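Local atomic coordinates of alkaline phosphatase (Antarctic bacterium, PDB entry 2IUC), a protein that probably hydrolyses phosphate monoesters as a zinc- and magnesium-dependent alkaline phosphatase, working through a phosphoserine intermediate. Residues 30-35 and 291-296; 45-50 and 341-346; 113-118 and 139-144; 150-155 and 177-182. All coordinates share one frame; numbering follows the deposited sequence.

Overall arrangement
Interactions 1 and 2 hold the same element, the large mixed sheet of the alkaline phosphatase fold: strands 294-299 and 342-347 are neighbours in it, and Ala346 packs against Leu295 and Val296. Interaction 2 is fully buried and almost wholly apolar, whereas interaction 1, at the partly exposed end of the sheet where strand 36-42 begins, relies on backbone and amide hydrogen bonds. Interactions 3 and 4 join helices and loops and share one magnesium ion, bound by His144 O and Glu153 OE2. Interaction 3 is buried and mixes aromatic packing with a histidine-carboxylate bond; interaction 4, farthest from the chain's centre, is dominated by charged groups. Interactions 1 and 4 have centres about 39 Å apart.

Interaction 1. Residues 30-35 and 291-296; sequences QLKTPK and DGNTLV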
loop_
_atom_site.group_PDB
_atom_site.type_symbol
_atom_site.label_atom_id
_atom_site.label_comp_id
_atom_site.label_asym_id
_atom_site.label_seq_id
_atom_site.Cartn_x
_atom_site.Cartn_y
_atom_site.Cartn_z
ATOM N N GLN B 30 19.450 2.477 17.447
ATOM C CA GLN B 30 19.069 2.520 18.912
ATOM C C GLN B 30 17.713 3.249 19.107
ATOM O O GLN B 30 17.675 4.485 19.405
ATOM C CB GLN B 30 20.195 3.146 19.781
ATOM C CG GLN B 30 19.925 3.237 21.343
ATOM C CD GLN B 30 20.649 2.154 22.226
ATOM O OE1 GLN B 30 20.840 0.996 21.801
ATOM N NE2 GLN B 30 21.025 2.536 23.459
ATOM N N LEU B 31 16.615 2.481 18.945
ATOM C CA LEU B 31 15.253 3.022 19.058
ATOM C C LEU B 31 14.803 3.252 20.524
ATOM O O LEU B 31 15.417 2.762 21.463
ATOM C CB LEU B 31 14.253 2.126 18.318
ATOM C CG LEU B 31 14.530 1.834 16.814
ATOM C CD1 LEU B 31 13.363 1.092 16.177
ATOM C CD2 LEU B 31 14.847 3.098 15.973
ATOM N N LYS B 32 13.724 3.995 20.682
ATOM C CA LYS B 32 13.047 4.157 21.966
ATOM C C LYS B 32 12.229 2.906 22.239
ATOM O O LYS B 32 11.810 2.224 21.307
ATOM C CB LYS B 32 12.095 5.369 21.931
ATOM C CG LYS B 32 12.711 6.768 22.153
ATOM C CD LYS B 32 11.654 7.710 22.756
ATOM C CE LYS B 32 11.250 7.314 24.204
ATOM N NZ LYS B 32 9.759 7.470 24.539
ATOM N N THR B 33 11.992 2.629 23.526
ATOM C CA THR B 33 11.295 1.428 23.974
ATOM C C THR B 33 9.905 1.832 24.470
ATOM O O THR B 33 9.829 2.630 25.370
ATOM C CB THR B 33 12.117 0.750 25.136
ATOM O OG1 THR B 33 13.356 0.208 24.605
ATOM C CG2 THR B 33 11.330 -0.386 25.767
ATOM N N PRO B 34 8.817 1.319 23.855
ATOM C CA PRO B 34 7.484 1.656 24.363
ATOM C C PRO B 34 7.180 0.847 25.657
ATOM O O PRO B 34 7.611 -0.323 25.810
ATOM C CB PRO B 34 6.536 1.236 23.252
ATOM C CG PRO B 34 7.273 0.092 22.539
ATOM C CD PRO B 34 8.776 0.332 22.776
ATOM N N LYS B 35 6.482 1.506 26.582
ATOM C CA LYS B 35 5.933 0.868 27.746
ATOM C C LYS B 35 4.656 0.114 27.365
ATOM O O LYS B 35 4.375 -0.991 27.875
ATOM C CB LYS B 35 5.585 1.989 28.782
ATOM C CG LYS B 35 4.965 1.439 30.062
ATOM C CD LYS B 35 4.714 2.539 31.117
ATOM C CE LYS B 35 3.999 1.882 32.282
ATOM N NZ LYS B 35 3.608 2.859 33.408
ATOM N N ASP B 291 0.265 10.570 26.078
ATOM C CA ASP B 291 1.149 9.625 26.786
ATOM C C ASP B 291 2.641 9.658 26.491
ATOM O O ASP B 291 3.459 9.677 27.431
ATOM C CB ASP B 291 0.644 8.174 26.614
ATOM C CG ASP B 291 1.429 7.148 27.491
ATOM O OD1 ASP B 291 1.237 7.134 28.747
ATOM O OD2 ASP B 291 2.228 6.340 26.939
ATOM N N GLY B 292 3.018 9.538 25.218
ATOM C CA GLY B 292 4.438 9.576 24.824
ATOM C C GLY B 292 5.259 8.304 25.093
ATOM O O GLY B 292 6.433 8.205 24.745
ATOM N N ASN B 293 4.606 7.299 25.638
ATOM C CA ASN B 293 5.241 6.034 25.927
ATOM C C ASN B 293 4.516 4.830 25.307
ATOM O O ASN B 293 4.700 3.719 25.752
ATOM C CB ASN B 293 5.446 5.896 27.439
ATOM C CG ASN B 293 6.762 5.243 27.727
ATOM O OD1 ASN B 293 7.431 4.699 26.777
ATOM N ND2 ASN B 293 7.185 5.259 29.013
ATOM N N THR B 294 3.693 5.080 24.272
ATOM C CA THR B 294 2.818 4.073 23.671
ATOM C C THR B 294 3.043 3.895 22.169
ATOM O O THR B 294 3.006 4.879 21.382
ATOM C CB THR B 294 1.340 4.496 23.842
ATOM O OG1 THR B 294 1.089 4.618 25.246
ATOM C CG2 THR B 294 0.307 3.483 23.231
ATOM N N LEU B 295 3.225 2.655 21.767
ATOM C CA LEU B 295 3.391 2.347 20.290
ATOM C C LEU B 295 2.037 1.951 19.791
ATOM O O LEU B 295 1.385 1.078 20.388
ATOM C CB LEU B 295 4.312 1.146 20.158
ATOM C CG LEU B 295 4.386 0.461 18.788
ATOM C CD1 LEU B 295 4.993 1.414 17.737
ATOM C CD2 LEU B 295 5.290 -0.731 19.070
ATOM N N VAL B 296 1.600 2.557 18.708
ATOM C CA VAL B 296 0.352 2.234 18.097
ATOM C C VAL B 296 0.657 1.581 16.728
ATOM O O VAL B 296 1.336 2.173 15.943
ATOM C CB VAL B 296 -0.489 3.486 17.854
ATOM C CG1 VAL B 296 -1.805 3.101 17.109
ATOM C CG2 VAL B 296 -0.845 4.222 19.221
#
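Asn293 receives the backbone of Lys35 where two parallel neighbours of the large sheet of the alkaline phosphatase fold, strands 36-42 and 294-299, are about to start. Lys35 N donates to Asn293 O over 3.0 Å, and the side-chain OD1 of Asn293 takes a weak bond from the same nitrogen at 3.3 Å, so one N-H is shared between two oxygens of one residue. The amide also lies against aliphatic carbon: Asn293 CG is 3.6 Å from Lys35 CB. Beyond CB the lysine runs on fully extended, with CG anti to the backbone N (chi1 179°), which carries NZ away from Asn293 to the carbonyl oxygen of Asn246. Replacing Asn293 by an alanine would probably leave Lys35 N with the main-chain oxygen alone and uncover the flank of Lys35 CB.

Next to this polar pair, Pro34 and Leu295 lie side by side and point the same way, CB to CB at 3.8 Å; Val370 of helix 362-371 packs on both. Further out, the turn leaving helix 267-291 sets the position of Asn293. Gly292 has positive phi there, and Asp291 closes an Asx turn by accepting from Asn293 N. Thr294 OG1, which also bonds Asn36 ND2, meets the same Asp291 OD2 at 2.7 Å, from the opposite face of the carboxylate plane to Asn293 N.

Interaction 2. Residues 45-50 and 341-346; sequences AGLSQI and LIPVFA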
loop_
_atom_site.group_PDB
_atom_site.type_symbol
_atom_site.label_atom_id
_atom_site.label_comp_id
_atom_site.label_asym_id
_atom_site.label_seq_id
_atom_site.Cartn_x
_atom_site.Cartn_y
_atom_site.Cartn_z
ATOM N N ALA B 45 -9.193 -5.199 5.211
ATOM C CA ALA B 45 -8.866 -3.899 4.609
ATOM C C ALA B 45 -7.497 -3.851 3.881
ATOM O O ALA B 45 -6.406 -3.682 4.529
ATOM C CB ALA B 45 -8.961 -2.704 5.637
ATOM N N GLY B 46 -7.566 -3.892 2.541
ATOM C CA GLY B 46 -6.397 -3.514 1.750
ATOM C C GLY B 46 -6.176 -2.021 1.604
ATOM O O GLY B 46 -6.952 -1.162 2.194
ATOM N N LEU B 47 -5.156 -1.643 0.837
ATOM C CA LEU B 47 -4.935 -0.238 0.622
ATOM C C LEU B 47 -6.153 0.448 -0.093
ATOM O O LEU B 47 -6.407 1.609 0.147
ATOM C CB LEU B 47 -3.643 0.015 -0.162
ATOM C CG LEU B 47 -2.720 1.208 0.134
ATOM C CD1 LEU B 47 -1.903 1.566 -1.059
ATOM C CD2 LEU B 47 -3.166 2.442 1.139
ATOM N N SER B 48 -6.915 -0.246 -0.947
ATOM C CA SER B 48 -8.023 0.434 -1.617
ATOM C C SER B 48 -9.104 0.749 -0.563
ATOM O O SER B 48 -9.666 1.811 -0.564
ATOM C CB SER B 48 -8.579 -0.504 -2.694
ATOM O OG SER B 48 -7.741 -0.506 -3.883
ATOM N N GLN B 49 -9.382 -0.185 0.337
ATOM C CA GLN B 49 -10.301 0.073 1.504
ATOM C C GLN B 49 -9.865 1.227 2.380
ATOM O O GLN B 49 -10.674 2.119 2.688
ATOM C CB GLN B 49 -10.443 -1.194 2.391
ATOM C CG GLN B 49 -11.285 -2.283 1.744
ATOM C CD GLN B 49 -10.454 -3.218 0.869
ATOM O OE1 GLN B 49 -9.265 -2.967 0.565
ATOM N NE2 GLN B 49 -11.063 -4.308 0.488
ATOM N N ILE B 50 -8.589 1.241 2.790
ATOM C CA ILE B 50 -8.047 2.388 3.513
ATOM C C ILE B 50 -8.254 3.690 2.726
ATOM O O ILE B 50 -8.558 4.752 3.284
ATOM C CB ILE B 50 -6.489 2.163 3.739
ATOM C CG1 ILE B 50 -6.275 0.952 4.683
ATOM C CG2 ILE B 50 -5.796 3.429 4.213
ATOM C CD1 ILE B 50 -4.789 0.521 4.800
ATOM N N LEU B 341 -0.181 -7.641 -0.708
ATOM C CA LEU B 341 0.582 -7.183 0.445
ATOM C C LEU B 341 -0.310 -6.107 1.147
ATOM O O LEU B 341 -1.179 -5.430 0.540
ATOM C CB LEU B 341 1.899 -6.548 0.049
ATOM C CG LEU B 341 3.043 -7.307 -0.617
ATOM C CD1 LEU B 341 4.137 -6.289 -0.951
ATOM C CD2 LEU B 341 3.614 -8.164 0.384
ATOM N N ILE B 342 -0.105 -6.007 2.431
ATOM C CA ILE B 342 -0.999 -5.169 3.288
ATOM C C ILE B 342 -0.164 -4.136 4.027
ATOM O O ILE B 342 0.963 -4.436 4.572
ATOM C CB ILE B 342 -1.799 -6.077 4.324
ATOM C CG1 ILE B 342 -2.862 -7.038 3.674
ATOM C CG2 ILE B 342 -2.291 -5.204 5.528
ATOM C CD1 ILE B 342 -4.080 -6.267 2.971
ATOM N N PRO B 343 -0.648 -2.895 4.038
ATOM C CA PRO B 343 0.057 -1.782 4.692
ATOM C C PRO B 343 0.066 -1.921 6.229
ATOM O O PRO B 343 -0.927 -2.322 6.842
ATOM C CB PRO B 343 -0.763 -0.539 4.271
ATOM C CG PRO B 343 -1.663 -1.031 3.158
ATOM C CD PRO B 343 -1.924 -2.460 3.405
ATOM N N VAL B 344 1.188 -1.609 6.820
ATOM C CA VAL B 344 1.267 -1.522 8.285
ATOM C C VAL B 344 1.620 -0.083 8.666
ATOM O O VAL B 344 2.573 0.444 8.126
ATOM C CB VAL B 344 2.490 -2.356 8.731
ATOM C CG1 VAL B 344 2.733 -2.199 10.285
ATOM C CG2 VAL B 344 2.308 -3.833 8.292
ATOM N N PHE B 345 0.940 0.510 9.638
ATOM C CA PHE B 345 1.228 1.876 10.055
ATOM C C PHE B 345 1.692 1.765 11.483
ATOM O O PHE B 345 1.067 0.985 12.250
ATOM C CB PHE B 345 -0.052 2.741 10.025
ATOM C CG PHE B 345 -0.686 2.791 8.654
ATOM C CD1 PHE B 345 -0.250 3.718 7.718
ATOM C CD2 PHE B 345 -1.576 1.809 8.242
ATOM C CE1 PHE B 345 -0.836 3.781 6.416
ATOM C CE2 PHE B 345 -2.153 1.880 6.918
ATOM C CZ PHE B 345 -1.738 2.895 6.050
ATOM N N ALA B 346 2.752 2.468 11.845
ATOM C CA ALA B 346 3.215 2.575 13.271
ATOM C C ALA B 346 3.624 4.001 13.755
ATOM O O ALA B 346 4.292 4.761 13.024
ATOM C CB ALA B 346 4.354 1.619 13.527
HETATM O O HOH W 1 -3.455 -3.725 0.110
#
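Pro343 offers its ring to two side chains of the short helix 47-51, and most of this buried contact is apolar. Its CG is the shared point: Leu47 CG approaches at 3.9 Å, crossing the proline at a slant, while the end of Ile50 reaches toward the proline, with Ile50 CD1 also 3.9 Å from Pro343 CG. The same methyl group serves a second partner. Ile50 CD1 sits in the plane of the Phe345 ring, 3.6 Å from Phe345 CE2, so it touches the aromatic edge. With CG1 anti to the carbonyl carbon (chi1 -66°) and CD1 extended beyond it, Ile50 places this terminal methyl against both proline and phenylalanine. Tyr63 meets the Phe345 ring edge-to-face, and Phe66 packs there as well.

Ile342 packs on main chain instead. Its CD1 lies 3.8 Å from Gly46 CA and near the carbonyl oxygen of Ala45, which is hydrogen-bonded to Ser300 OG.

The polar link across the contact is a water. It accepts from Leu47 N at 2.8 Å and donates to Leu341 O at 2.9 Å, joining the first turn of the helix to the residue just before the strand. Within the helix segment, Gln49 OE1 takes a weak bond from Gly46 N, and its NE2 reaches Glu303; a side chain at the N-cap Gly46 would collide with that OE1. A second protein chain packs on Leu47 and Phe345.

The arrangement is a helix laid against the central sheet of the alkaline phosphatase fold, next to the metal centre: Ile342 comes within about 5 Å of the zinc ligand His302, side chain to side chain.

Interaction 3. Residues 113-118 and 139-144; sequences SIVEIA and ASFYAH. With MG (magnesium ion), chain L.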
loop_
_atom_site.group_PDB
_atom_site.type_symbol
_atom_site.label_atom_id
_atom_site.label_comp_id
_atom_site.label_asym_id
_atom_site.label_seq_id
_atom_site.Cartn_x
_atom_site.Cartn_y
_atom_site.Cartn_z
ATOM N N SER B 113 1.474 -17.039 23.050
ATOM C CA SER B 113 1.007 -15.831 22.368
ATOM C C SER B 113 1.573 -14.571 23.014
ATOM O O SER B 113 2.122 -14.605 24.158
ATOM C CB SER B 113 -0.515 -15.817 22.379
ATOM O OG SER B 113 -0.911 -15.383 23.664
ATOM N N ILE B 114 1.464 -13.464 22.293
ATOM C CA ILE B 114 1.851 -12.173 22.831
ATOM C C ILE B 114 1.126 -11.795 24.153
ATOM O O ILE B 114 1.746 -11.202 25.037
ATOM C CB ILE B 114 1.789 -11.043 21.763
ATOM C CG1 ILE B 114 2.673 -9.837 22.190
ATOM C CG2 ILE B 114 0.363 -10.663 21.407
ATOM C CD1 ILE B 114 4.244 -10.137 22.252
ATOM N N VAL B 115 -0.145 -12.140 24.271
ATOM C CA VAL B 115 -0.935 -11.947 25.504
ATOM C C VAL B 115 -0.391 -12.810 26.697
ATOM O O VAL B 115 -0.383 -12.354 27.845
ATOM C CB VAL B 115 -2.399 -12.241 25.213
ATOM C CG1 VAL B 115 -3.289 -12.451 26.484
ATOM C CG2 VAL B 115 -2.967 -11.097 24.270
ATOM N N GLU B 116 0.030 -14.043 26.407
ATOM C CA GLU B 116 0.652 -14.920 27.414
ATOM C C GLU B 116 2.031 -14.401 27.853
ATOM O O GLU B 116 2.363 -14.505 29.044
ATOM C CB GLU B 116 0.696 -16.410 26.955
ATOM C CG GLU B 116 -0.719 -17.003 26.856
ATOM C CD GLU B 116 -0.850 -18.303 26.006
ATOM O OE1 GLU B 116 0.029 -18.601 25.149
ATOM O OE2 GLU B 116 -1.854 -19.035 26.206
ATOM N N ILE B 117 2.810 -13.860 26.909
ATOM C CA ILE B 117 4.090 -13.134 27.166
ATOM C C ILE B 117 3.808 -11.820 27.967
ATOM O O ILE B 117 4.448 -11.591 28.971
ATOM C CB ILE B 117 4.827 -12.828 25.862
ATOM C CG1 ILE B 117 5.162 -14.215 25.167
ATOM C CG2 ILE B 117 6.087 -11.825 26.073
ATOM C CD1 ILE B 117 5.794 -14.016 23.817
ATOM N N ALA B 118 2.794 -11.045 27.550
ATOM C CA ALA B 118 2.425 -9.822 28.279
ATOM C C ALA B 118 2.169 -10.138 29.787
ATOM O O ALA B 118 2.783 -9.508 30.669
ATOM C CB ALA B 118 1.200 -9.099 27.622
ATOM N N ALA B 139 -10.149 -14.233 18.908
ATOM C CA ALA B 139 -9.856 -15.540 19.450
ATOM C C ALA B 139 -8.356 -15.833 19.398
ATOM O O ALA B 139 -7.842 -16.488 20.328
ATOM C CB ALA B 139 -10.593 -16.577 18.736
ATOM N N SER B 140 -7.654 -15.380 18.335
ATOM C CA SER B 140 -6.270 -15.788 18.194
ATOM C C SER B 140 -5.365 -15.200 19.249
ATOM O O SER B 140 -4.239 -15.654 19.434
ATOM C CB SER B 140 -5.735 -15.410 16.791
ATOM O OG SER B 140 -6.494 -16.130 15.830
ATOM N N PHE B 141 -5.870 -14.187 19.961
ATOM C CA PHE B 141 -5.103 -13.545 21.002
ATOM C C PHE B 141 -5.318 -14.051 22.436
ATOM O O PHE B 141 -4.608 -13.649 23.296
ATOM C CB PHE B 141 -5.380 -12.009 20.940
ATOM C CG PHE B 141 -4.688 -11.330 19.795
ATOM C CD1 PHE B 141 -5.349 -11.230 18.531
ATOM C CD2 PHE B 141 -3.404 -10.797 19.966
ATOM C CE1 PHE B 141 -4.683 -10.686 17.416
ATOM C CE2 PHE B 141 -2.738 -10.169 18.857
ATOM C CZ PHE B 141 -3.401 -10.124 17.583
ATOM N N TYR B 142 -6.289 -14.902 22.691
ATOM C CA TYR B 142 -6.474 -15.496 24.053
ATOM C C TYR B 142 -6.769 -16.995 24.061
ATOM O O TYR B 142 -6.842 -17.543 25.118
ATOM C CB TYR B 142 -7.606 -14.736 24.823
ATOM C CG TYR B 142 -9.006 -14.904 24.194
ATOM C CD1 TYR B 142 -9.767 -16.090 24.408
ATOM C CD2 TYR B 142 -9.574 -13.887 23.427
ATOM C CE1 TYR B 142 -11.101 -16.234 23.865
ATOM C CE2 TYR B 142 -10.878 -14.027 22.866
ATOM C CZ TYR B 142 -11.618 -15.223 23.086
ATOM O OH TYR B 142 -12.900 -15.372 22.530
ATOM N N ALA B 143 -6.989 -17.636 22.881
ATOM C CA ALA B 143 -7.393 -19.039 22.786
ATOM C C ALA B 143 -6.386 -19.903 21.965
ATOM O O ALA B 143 -5.535 -19.371 21.251
ATOM C CB ALA B 143 -8.814 -19.151 22.154
ATOM N N HIS B 144 -6.550 -21.227 22.021
ATOM C CA HIS B 144 -5.737 -22.167 21.237
ATOM C C HIS B 144 -6.702 -23.226 20.843
ATOM O O HIS B 144 -7.174 -23.961 21.711
ATOM C CB HIS B 144 -4.604 -22.774 22.094
ATOM C CG HIS B 144 -3.718 -21.747 22.701
ATOM N ND1 HIS B 144 -2.717 -21.114 21.988
ATOM C CD2 HIS B 144 -3.737 -21.173 23.929
ATOM C CE1 HIS B 144 -2.125 -20.233 22.775
ATOM N NE2 HIS B 144 -2.722 -20.254 23.956
HETATM MG MG MG L . -8.313 -24.638 23.694
HETATM O O HOH W 2 -3.298 -16.534 24.160
HETATM O O HOH W 3 -6.407 -24.200 24.982
HETATM O O HOH W 4 -6.892 -26.541 23.366
#
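The imidazole of His144 meets the carboxylate of Glu116 at its edge: the bond from NE2 to Glu116 OE2 is 2.7 Å long and nearly straight at 167°. The oxygen lies in the ring plane and is met on its syn side, somewhat out of the carboxylate plane, while carboxylate and ring are turned 26° apart. On the far side of the imidazole, ND1 donates to Gly103 O, so both nitrogens are engaged and the ring's rotation is fixed. The Phe141 ring is also met at its edge. Ile114 CG2 comes alongside at 4.0 Å from Phe141 CD2, and Phe91 and Ser92 of helix 84-93 pack against Phe141 too. Over the centre of one face of Tyr142 stands Ala139 O.

Glu116 is steadied from within its own helix. Its other oxygen, OE1, accepts from Ser113 N at 3.0 Å, and Ser113 OG accepts in return from Glu116 N, a capping box at the helix start. With CG anti to the carbonyl carbon (chi1 -67°), the extended Glu116 chain brings the carboxylate to both partners. Water 2 bonds Ser113 OG and gives a weak bond to Phe141 O, an oxygen that Val115 CG2 also touches.

The carbonyl oxygen of His144 binds a magnesium ion at 2.4 Å; two waters, Glu153 and Asp157 also bind this ion. Thus a capped helix start anchors, through a histidine-carboxylate pair, a loop residue whose main chain forms part of a magnesium site.

Interaction 4. Residues 150-155 and 177-182; sequences LEEEIA and RSDSKD. Unlike the reference sequence in segment 177-182: Ser178 (reference Lys), Ser180 (reference Lys). With MG (magnesium ion), chain L.
Arg177 brings the edge of its guanidinium to the carbonyl oxygen of Glu152: NH1 donates over 2.8 Å, NH2 adds a weak bond, and the oxygen lies in the guanidinium plane. The arginine side chain, bent at chi3 (60°) so that its guanidinium turns to the helix, slides past the glutamate side chain in the opposite direction, with Glu152 CB over one face and Ala155 CB at the edge, 3.7 Å from NH1. That nitrogen also bonds Tyr173 O. A leucine in place of Arg177 would probably leave Glu152 O without these donors and Asp179 without its positive mate.

At Ser178 the backbone N points at Glu152 OE2, 2.8 Å away on the syn side, and the bond is nearly straight at 168°. Asp179 faces back to the arginine, gripped side-on: its OD1 takes NE at 2.9 Å and its OD2 takes NH2. Their salt bridge probably offsets the repulsion between Asp179 OD1 and Glu152 OE1. Ser180 N closes a type I turn onto Arg177 O, then Lys181 N bonds Asp179 OD1.

The result is a type I turn overlapped by an Asx turn, bound to helix 151-158, whose Glu153 binds a magnesium ion through OE2.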
loop_
_atom_site.group_PDB
_atom_site.type_symbol
_atom_site.label_atom_id
_atom_site.label_comp_id
_atom_site.label_asym_id
_atom_site.label_seq_id
_atom_site.Cartn_x
_atom_site.Cartn_y
_atom_site.Cartn_z
ATOM N N LEU B 150 -14.685 -23.811 16.295
ATOM C CA LEU B 150 -14.879 -24.315 17.651
ATOM C C LEU B 150 -15.104 -23.147 18.637
ATOM O O LEU B 150 -14.354 -23.033 19.614
ATOM C CB LEU B 150 -13.680 -25.184 18.114
ATOM C CG LEU B 150 -13.204 -26.327 17.174
ATOM C CD1 LEU B 150 -11.984 -27.093 17.759
ATOM C CD2 LEU B 150 -14.396 -27.304 16.738
ATOM N N GLU B 151 -16.140 -22.332 18.373
ATOM C CA GLU B 151 -16.357 -21.102 19.145
ATOM C C GLU B 151 -16.740 -21.336 20.611
ATOM O O GLU B 151 -16.430 -20.521 21.484
ATOM C CB GLU B 151 -17.382 -20.213 18.406
ATOM C CG GLU B 151 -16.627 -19.371 17.291
ATOM C CD GLU B 151 -17.540 -18.437 16.498
ATOM O OE1 GLU B 151 -17.460 -17.168 16.706
ATOM O OE2 GLU B 151 -18.257 -19.013 15.634
ATOM N N GLU B 152 -17.413 -22.456 20.875
ATOM C CA GLU B 152 -17.733 -22.816 22.291
ATOM C C GLU B 152 -16.440 -23.204 23.036
ATOM O O GLU B 152 -16.234 -22.795 24.203
ATOM C CB GLU B 152 -18.808 -23.892 22.353
ATOM C CG GLU B 152 -20.165 -23.344 21.954
ATOM C CD GLU B 152 -21.300 -24.356 22.214
ATOM O OE1 GLU B 152 -21.137 -25.337 23.028
ATOM O OE2 GLU B 152 -22.365 -24.173 21.574
ATOM N N GLU B 153 -15.513 -23.860 22.341
ATOM C CA GLU B 153 -14.176 -24.148 23.029
ATOM C C GLU B 153 -13.394 -22.869 23.239
ATOM O O GLU B 153 -12.736 -22.675 24.264
ATOM C CB GLU B 153 -13.288 -25.092 22.189
ATOM C CG GLU B 153 -11.906 -25.253 22.791
ATOM C CD GLU B 153 -10.954 -25.979 21.844
ATOM O OE1 GLU B 153 -11.410 -26.434 20.773
ATOM O OE2 GLU B 153 -9.750 -26.052 22.136
ATOM N N ILE B 154 -13.486 -21.967 22.240
ATOM C CA ILE B 154 -12.838 -20.663 22.334
ATOM C C ILE B 154 -13.372 -19.839 23.517
ATOM O O ILE B 154 -12.587 -19.312 24.298
ATOM C CB ILE B 154 -12.867 -19.841 20.979
ATOM C CG1 ILE B 154 -11.908 -20.454 19.902
ATOM C CG2 ILE B 154 -12.599 -18.415 21.256
ATOM C CD1 ILE B 154 -12.430 -20.058 18.456
ATOM N N ALA B 155 -14.691 -19.697 23.644
ATOM C CA ALA B 155 -15.232 -19.076 24.859
ATOM C C ALA B 155 -14.721 -19.700 26.184
ATOM O O ALA B 155 -14.351 -18.963 27.153
ATOM C CB ALA B 155 -16.798 -19.113 24.777
ATOM N N ARG B 177 -25.091 -22.370 24.912
ATOM C CA ARG B 177 -24.185 -23.406 24.392
ATOM C C ARG B 177 -24.801 -24.802 24.167
ATOM O O ARG B 177 -25.614 -25.282 24.989
ATOM C CB ARG B 177 -23.026 -23.578 25.369
ATOM C CG ARG B 177 -22.227 -22.350 25.593
ATOM C CD ARG B 177 -21.269 -22.449 26.765
ATOM N NE ARG B 177 -20.271 -23.537 26.634
ATOM C CZ ARG B 177 -19.053 -23.452 26.081
ATOM N NH1 ARG B 177 -18.583 -22.274 25.643
ATOM N NH2 ARG B 177 -18.268 -24.541 26.035
ATOM N N SER B 178 -24.385 -25.486 23.086
ATOM C CA SER B 178 -24.811 -26.865 22.805
ATOM C C SER B 178 -24.475 -27.785 23.955
ATOM O O SER B 178 -25.125 -28.820 24.133
ATOM C CB SER B 178 -24.180 -27.389 21.508
ATOM O OG SER B 178 -24.730 -26.721 20.372
ATOM N N ASP B 179 -23.461 -27.456 24.742
ATOM C CA ASP B 179 -23.173 -28.261 25.917
ATOM C C ASP B 179 -23.819 -27.710 27.218
ATOM O O ASP B 179 -23.385 -28.063 28.326
ATOM C CB ASP B 179 -21.667 -28.467 26.088
ATOM C CG ASP B 179 -20.921 -27.191 26.508
ATOM O OD1 ASP B 179 -21.574 -26.136 26.763
ATOM O OD2 ASP B 179 -19.667 -27.240 26.597
ATOM N N SER B 180 -24.817 -26.835 27.071
ATOM C CA SER B 180 -25.531 -26.217 28.210
ATOM C C SER B 180 -24.621 -25.894 29.415
ATOM O O SER B 180 -25.094 -25.879 30.536
ATOM C CB SER B 180 -26.673 -27.141 28.709
ATOM O OG SER B 180 -27.483 -27.686 27.667
ATOM N N LYS B 181 -23.331 -25.666 29.236
ATOM C CA LYS B 181 -22.523 -25.166 30.366
ATOM C C LYS B 181 -22.688 -23.634 30.532
ATOM O O LYS B 181 -23.026 -22.903 29.575
ATOM C CB LYS B 181 -21.035 -25.520 30.251
ATOM C CG LYS B 181 -20.733 -26.985 30.182
ATOM C CD LYS B 181 -19.209 -27.279 30.361
ATOM C CE LYS B 181 -18.878 -28.721 29.875
ATOM N NZ LYS B 181 -17.417 -29.035 29.989
ATOM N N ASP B 182 -22.454 -23.154 31.754
ATOM C CA ASP B 182 -22.542 -21.717 32.002
ATOM C C ASP B 182 -21.146 -21.163 32.148
ATOM O O ASP B 182 -20.545 -21.229 33.239
ATOM C CB ASP B 182 -23.375 -21.388 33.251
ATOM C CG ASP B 182 -23.461 -19.860 33.497
ATOM O OD1 ASP B 182 -22.910 -19.082 32.673
ATOM O OD2 ASP B 182 -24.079 -19.436 34.501
HETATM MG MG MG L . -8.313 -24.638 23.694
HETATM O O HOH W 3 -6.407 -24.200 24.982
HETATM O O HOH W 4 -6.892 -26.541 23.366
#